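Local atomic coordinates of glutathione S-transferase (Natrialba magadii ATCC 43099, PDB entry 6GZF), a protein that is a Xi-class glutathione transferase, probably able to reduce glutathionyl-hydroquinones with glutathione, as related glutathionyl-hydroquinone reductases do. Residues D251-Y254 / H255-M259; T294-Y297 / Y298-P302. One frame throughout, in Å; residues are numbered along the deposited sequence.

Contact 1 (D251-Y254 / H255-M259); sequences DNVY and HTHFM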
loop_
_atom_site.group_PDB
_atom_site.type_symbol
_atom_site.label_atom_id
_atom_site.label_comp_id
_atom_site.label_asym_id
_atom_site.label_seq_id
_atom_site.Cartn_x
_atom_site.Cartn_y
_atom_site.Cartn_z
ATOM N N ASP A 251 5.861 1.230 -8.294
ATOM C CA ASP A 251 6.365 1.499 -6.949
ATOM C C ASP A 251 5.768 2.750 -6.308
ATOM O O ASP A 251 5.840 2.919 -5.092
ATOM C CB ASP A 251 7.891 1.614 -6.978
ATOM C CG ASP A 251 8.567 0.281 -7.232
ATOM O OD1 ASP A 251 7.859 -0.678 -7.607
ATOM O OD2 ASP A 251 9.800 0.190 -7.055
ATOM N N ASN A 252 5.177 3.622 -7.118
ATOM C CA ASN A 252 4.550 4.831 -6.595
ATOM C C ASN A 252 3.047 4.667 -6.397
ATOM O O ASN A 252 2.437 5.379 -5.600
ATOM C CB ASN A 252 4.820 6.022 -7.519
ATOM C CG ASN A 252 6.089 6.771 -7.152
ATOM O OD1 ASN A 252 7.164 6.492 -7.684
ATOM N ND2 ASN A 252 5.968 7.730 -6.241
ATOM N N VAL A 253 2.451 3.729 -7.127
ATOM C CA VAL A 253 1.002 3.559 -7.104
ATOM C C VAL A 253 0.561 2.113 -6.876
ATOM O O VAL A 253 -0.045 1.799 -5.851
ATOM C CB VAL A 253 0.365 4.060 -8.416
ATOM C CG1 VAL A 253 -1.112 3.715 -8.454
ATOM C CG2 VAL A 253 0.572 5.557 -8.574
ATOM N N TYR A 254 0.868 1.244 -7.835
ATOM C CA TYR A 254 0.371 -0.132 -7.837
ATOM C C TYR A 254 0.724 -0.901 -6.566
ATOM O O TYR A 254 -0.090 -1.663 -6.044
ATOM C CB TYR A 254 0.918 -0.881 -9.054
ATOM C CG TYR A 254 0.428 -0.348 -10.382
ATOM C CD1 TYR A 254 -0.786 0.322 -10.481
ATOM C CD2 TYR A 254 1.183 -0.510 -11.536
ATOM C CE1 TYR A 254 -1.235 0.810 -11.694
ATOM C CE2 TYR A 254 0.741 -0.025 -12.752
ATOM C CZ TYR A 254 -0.468 0.633 -12.825
ATOM O OH TYR A 254 -0.910 1.118 -14.035
ATOM N N HIS A 255 1.939 -0.686 -6.075
ATOM C CA HIS A 255 2.450 -1.391 -4.905
ATOM C C HIS A 255 1.634 -1.101 -3.646
ATOM O O HIS A 255 1.339 -2.006 -2.865
ATOM C CB HIS A 255 3.917 -1.016 -4.681
ATOM C CG HIS A 255 4.594 -1.812 -3.610
ATOM N ND1 HIS A 255 4.328 -1.637 -2.270
ATOM C CD2 HIS A 255 5.536 -2.781 -3.683
ATOM C CE1 HIS A 255 5.074 -2.465 -1.563
ATOM N NE2 HIS A 255 5.816 -3.173 -2.397
ATOM N N THR A 256 1.267 0.162 -3.457
ATOM C CA THR A 256 0.570 0.584 -2.248
ATOM C C THR A 256 -0.929 0.755 -2.464
ATOM O O THR A 256 -1.738 0.146 -1.763
ATOM C CB THR A 256 1.141 1.908 -1.713
ATOM O OG1 THR A 256 2.505 1.717 -1.321
ATOM C CG2 THR A 256 0.337 2.390 -0.515
ATOM N N HIS A 257 -1.287 1.591 -3.433
ATOM C CA HIS A 257 -2.685 1.910 -3.700
ATOM C C HIS A 257 -3.482 0.682 -4.135
ATOM O O HIS A 257 -4.624 0.495 -3.717
ATOM C CB HIS A 257 -2.786 3.003 -4.765
ATOM C CG HIS A 257 -4.190 3.407 -5.087
ATOM N ND1 HIS A 257 -5.070 3.867 -4.130
ATOM C CD2 HIS A 257 -4.869 3.421 -6.259
ATOM C CE1 HIS A 257 -6.228 4.145 -4.698
ATOM N NE2 HIS A 257 -6.133 3.884 -5.990
ATOM N N PHE A 258 -2.875 -0.149 -4.976
ATOM C CA PHE A 258 -3.532 -1.361 -5.453
ATOM C C PHE A 258 -3.089 -2.589 -4.662
ATOM O O PHE A 258 -3.459 -3.716 -4.991
ATOM C CB PHE A 258 -3.256 -1.571 -6.945
ATOM C CG PHE A 258 -4.152 -0.768 -7.846
ATOM C CD1 PHE A 258 -5.211 -0.045 -7.325
ATOM C CD2 PHE A 258 -3.939 -0.743 -9.213
ATOM C CE1 PHE A 258 -6.038 0.691 -8.152
ATOM C CE2 PHE A 258 -4.763 -0.008 -10.044
ATOM C CZ PHE A 258 -5.814 0.709 -9.512
ATOM N N MET A 259 -2.288 -2.353 -3.625
ATOM C CA MET A 259 -1.860 -3.398 -2.696
ATOM C C MET A 259 -1.122 -4.557 -3.368
ATOM O O MET A 259 -1.238 -5.705 -2.938
ATOM C CB MET A 259 -3.064 -3.932 -1.915
ATOM C CG MET A 259 -3.239 -3.295 -0.547
ATOM S SD MET A 259 -4.818 -3.673 0.234
ATOM C CE MET A 259 -5.833 -2.345 -0.407
HETATM O O HOH W 1 3.662 2.578 -3.662
#

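Contact 2 (T294-Y297 / Y298-P302); sequences TEHY and YTTHP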
loop_
_atom_site.group_PDB
_atom_site.type_symbol
_atom_site.label_atom_id
_atom_site.label_comp_id
_atom_site.label_asym_id
_atom_site.label_seq_id
_atom_site.Cartn_x
_atom_site.Cartn_y
_atom_site.Cartn_z
ATOM N N THR A 294 0.185 10.181 -9.629
ATOM C CA THR A 294 -0.128 10.056 -8.209
ATOM C C THR A 294 -1.446 10.738 -7.850
ATOM O O THR A 294 -2.193 10.250 -7.003
ATOM C CB THR A 294 0.992 10.642 -7.329
ATOM O OG1 THR A 294 1.251 11.998 -7.718
ATOM C CG2 THR A 294 2.266 9.828 -7.476
ATOM N N GLU A 295 -1.729 11.864 -8.495
ATOM C CA GLU A 295 -2.951 12.608 -8.207
ATOM C C GLU A 295 -4.187 11.836 -8.653
ATOM O O GLU A 295 -5.206 11.823 -7.962
ATOM C CB GLU A 295 -2.927 13.981 -8.883
ATOM C CG GLU A 295 -4.137 14.845 -8.548
ATOM C CD GLU A 295 -4.178 16.142 -9.330
ATOM O OE1 GLU A 295 -3.149 16.503 -9.937
ATOM O OE2 GLU A 295 -5.242 16.798 -9.333
ATOM N N HIS A 296 -4.092 11.197 -9.812
ATOM C CA HIS A 296 -5.215 10.442 -10.352
ATOM C C HIS A 296 -5.551 9.234 -9.487
ATOM O O HIS A 296 -6.651 9.128 -8.958
ATOM C CB HIS A 296 -4.919 9.990 -11.783
ATOM C CG HIS A 296 -5.967 9.092 -12.363
ATOM N ND1 HIS A 296 -7.148 9.566 -12.893
ATOM C CD2 HIS A 296 -6.007 7.744 -12.502
ATOM C CE1 HIS A 296 -7.871 8.552 -13.328
ATOM N NE2 HIS A 296 -7.203 7.434 -13.104
ATOM N N TYR A 297 -4.597 8.327 -9.333
ATOM C CA TYR A 297 -4.876 7.055 -8.679
ATOM C C TYR A 297 -5.242 7.187 -7.202
ATOM O O TYR A 297 -5.992 6.368 -6.676
ATOM C CB TYR A 297 -3.679 6.120 -8.837
ATOM C CG TYR A 297 -3.557 5.553 -10.230
ATOM C CD1 TYR A 297 -2.983 6.296 -11.253
ATOM C CD2 TYR A 297 -4.028 4.282 -10.527
ATOM C CE1 TYR A 297 -2.876 5.785 -12.530
ATOM C CE2 TYR A 297 -3.924 3.763 -11.801
ATOM C CZ TYR A 297 -3.348 4.519 -12.799
ATOM O OH TYR A 297 -3.243 4.007 -14.071
ATOM N N TYR A 298 -4.732 8.218 -6.538
ATOM C CA TYR A 298 -4.962 8.357 -5.102
ATOM C C TYR A 298 -6.188 9.201 -4.743
ATOM O O TYR A 298 -6.672 9.127 -3.615
ATOM C CB TYR A 298 -3.720 8.943 -4.420
ATOM C CG TYR A 298 -2.600 7.940 -4.228
ATOM C CD1 TYR A 298 -2.673 6.972 -3.233
ATOM C CD2 TYR A 298 -1.469 7.964 -5.034
ATOM C CE1 TYR A 298 -1.656 6.053 -3.052
ATOM C CE2 TYR A 298 -0.446 7.049 -4.860
ATOM C CZ TYR A 298 -0.545 6.097 -3.867
ATOM O OH TYR A 298 0.469 5.184 -3.689
ATOM N N THR A 299 -6.696 9.990 -5.686
ATOM C CA THR A 299 -7.830 10.871 -5.389
ATOM C C THR A 299 -9.063 10.636 -6.268
ATOM O O THR A 299 -10.105 11.250 -6.047
ATOM C CB THR A 299 -7.436 12.359 -5.520
ATOM O OG1 THR A 299 -7.325 12.711 -6.905
ATOM C CG2 THR A 299 -6.119 12.638 -4.813
ATOM N N THR A 300 -8.951 9.751 -7.255
ATOM C CA THR A 300 -10.052 9.507 -8.187
ATOM C C THR A 300 -10.771 8.200 -7.827
ATOM O O THR A 300 -11.892 7.947 -8.270
ATOM C CB THR A 300 -9.527 9.505 -9.663
ATOM O OG1 THR A 300 -9.498 10.851 -10.156
ATOM C CG2 THR A 300 -10.374 8.660 -10.606
ATOM N N HIS A 301 -10.142 7.396 -6.973
ATOM C CA HIS A 301 -10.724 6.124 -6.542
ATOM C C HIS A 301 -11.222 6.176 -5.094
ATOM O O HIS A 301 -10.463 5.894 -4.168
ATOM C CB HIS A 301 -9.699 4.997 -6.692
ATOM C CG HIS A 301 -9.202 4.810 -8.093
ATOM N ND1 HIS A 301 -8.148 3.982 -8.401
ATOM C CD2 HIS A 301 -9.618 5.347 -9.265
ATOM C CE1 HIS A 301 -7.933 4.014 -9.707
ATOM N NE2 HIS A 301 -8.812 4.834 -10.252
ATOM N N PRO A 302 -12.506 6.526 -4.897
ATOM C CA PRO A 302 -13.074 6.652 -3.548
ATOM C C PRO A 302 -13.196 5.321 -2.805
ATOM O O PRO A 302 -12.971 5.279 -1.598
ATOM C CB PRO A 302 -14.466 7.246 -3.808
ATOM C CG PRO A 302 -14.390 7.839 -5.177
ATOM C CD PRO A 302 -13.476 6.926 -5.928
HETATM O O HOH W 2 -7.026 15.495 -7.251
#

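Contact 1 (D251-Y254 / H255-M259)
Tyr-254 and Phe-258, four residues apart around one turn, send their rings off in the same direction, side by side. The two planes are almost parallel, 10° apart, but slid so far along each other that with centroids 5.8 Å apart they barely overlap. Contact is made by one flank of each ring: Tyr-254 CD1 comes to 3.6 Å from Phe-258 CD2, and further out Tyr-254 CE1 lies 4.0 Å from Phe-258 CE2. In both residues CG stands beside the backbone N and opposite the carbonyl carbon, with chi1 -65° in Tyr-254 and -82° in Phe-258, which aims the rings the same way from positions one turn apart. Tyr-254 OH hydrogen-bonds Tyr-196 OH, and the Phe-258 ring meets those of Tyr-196 and Phe-200 edge-to-face. This turn belongs to the helical C-terminal domain of the glutathione transferase fold; Tyr-196 is the predicted proton donor/acceptor, and Tyr-254 is predicted to lower the pKa of the nucleophile, Cys-64. Next to the aromatic pair, Val-253 and His-257 also run side by side, the CG1 branch of the valine packing 4.1 Å from His-257 CB. The helix runs out here: Val-253 O accepts His-257 N at 2.7 Å and, weakly, Thr-256 N, while Phe-258 N reaches Tyr-254 O just weakly. On another side of the turn a water bridges the chain, donating to Asp-251 O at 2.6 Å and hydrogen-bonded to Thr-256 OG1 at 2.7 Å. That hydroxyl also bonds Asn-261 of the second subunit, while His-255 CB rests 4.2 Å from Asp-251 CA and the His-255 ring meets that of His-255 of the second subunit.

Contact 2 (T294-Y297 / Y298-P302)
His-296 and Thr-300 cross one turn apart, the threonine CB lying over one face of the imidazole in a CH-pi contact, 4.3 Å from its centroid. From CB, the His-296 side chain leaves with CG anti to the backbone N (chi1 174°), which sets CG beside the carbonyl carbon, on the way to Thr-300 one turn later. CD2 then sits over a face of its neighbour Tyr-297, toward the rim of that ring. Across the imidazole, ND1 hydrogen-bonds Pro-90 O, and CE1 packs 3.7 Å from Thr-300 CG2. At the tip, NE2 comes to 4.2 Å from His-301 NE2, the two rings being turned obliquely at 77°. Tyr-297 CD2 completes this aromatic cluster, 4.0 Å from His-301 CE1. The cluster sits at the C-terminal end of helix 290-299, in the C-terminal domain, beside the predicted glutathione site: the His-296 ring meets Trp-97, and Tyr-297 OH is hydrogen-bonded to Tyr-196 OH. On another side of the helix, Thr-299 OG1 turns back to donate to Glu-295 O at 2.5 Å, beside a weak bond from its own amide. A water donates both to this hydroxyl and to Glu-295 OE2, 3.0 Å away from the latter, and Lys-103 forms a salt bridge with the same carboxylate. Exchanging Thr-299 for alanine would probably cost Glu-295 O its short hydroxyl bond and leave the bridging water without one acceptor.

How the contacts relate
Along the chain, contact 1 closes its turn at helix 250-254 and the segment just after it; helix 271-279 follows, and contact 2 then forms at the far end of helix 290-299. Being in series, the two neither nest nor cross, yet they meet in space, their centres about 11 Å apart. Val-253 CG1 packs 3.5 Å from Tyr-297 CG. Two probable hydrogen bonds accompany this packing: Tyr-298 OH with Asn-252 O at 2.7 Å, and His-257 NE2 with His-301 ND1 at 3.1 Å. Helix 250-254 and the loop after it are thereby tied to the C-terminal end of helix 290-299 and the loop that follows, and both contacts converge on the predicted active site.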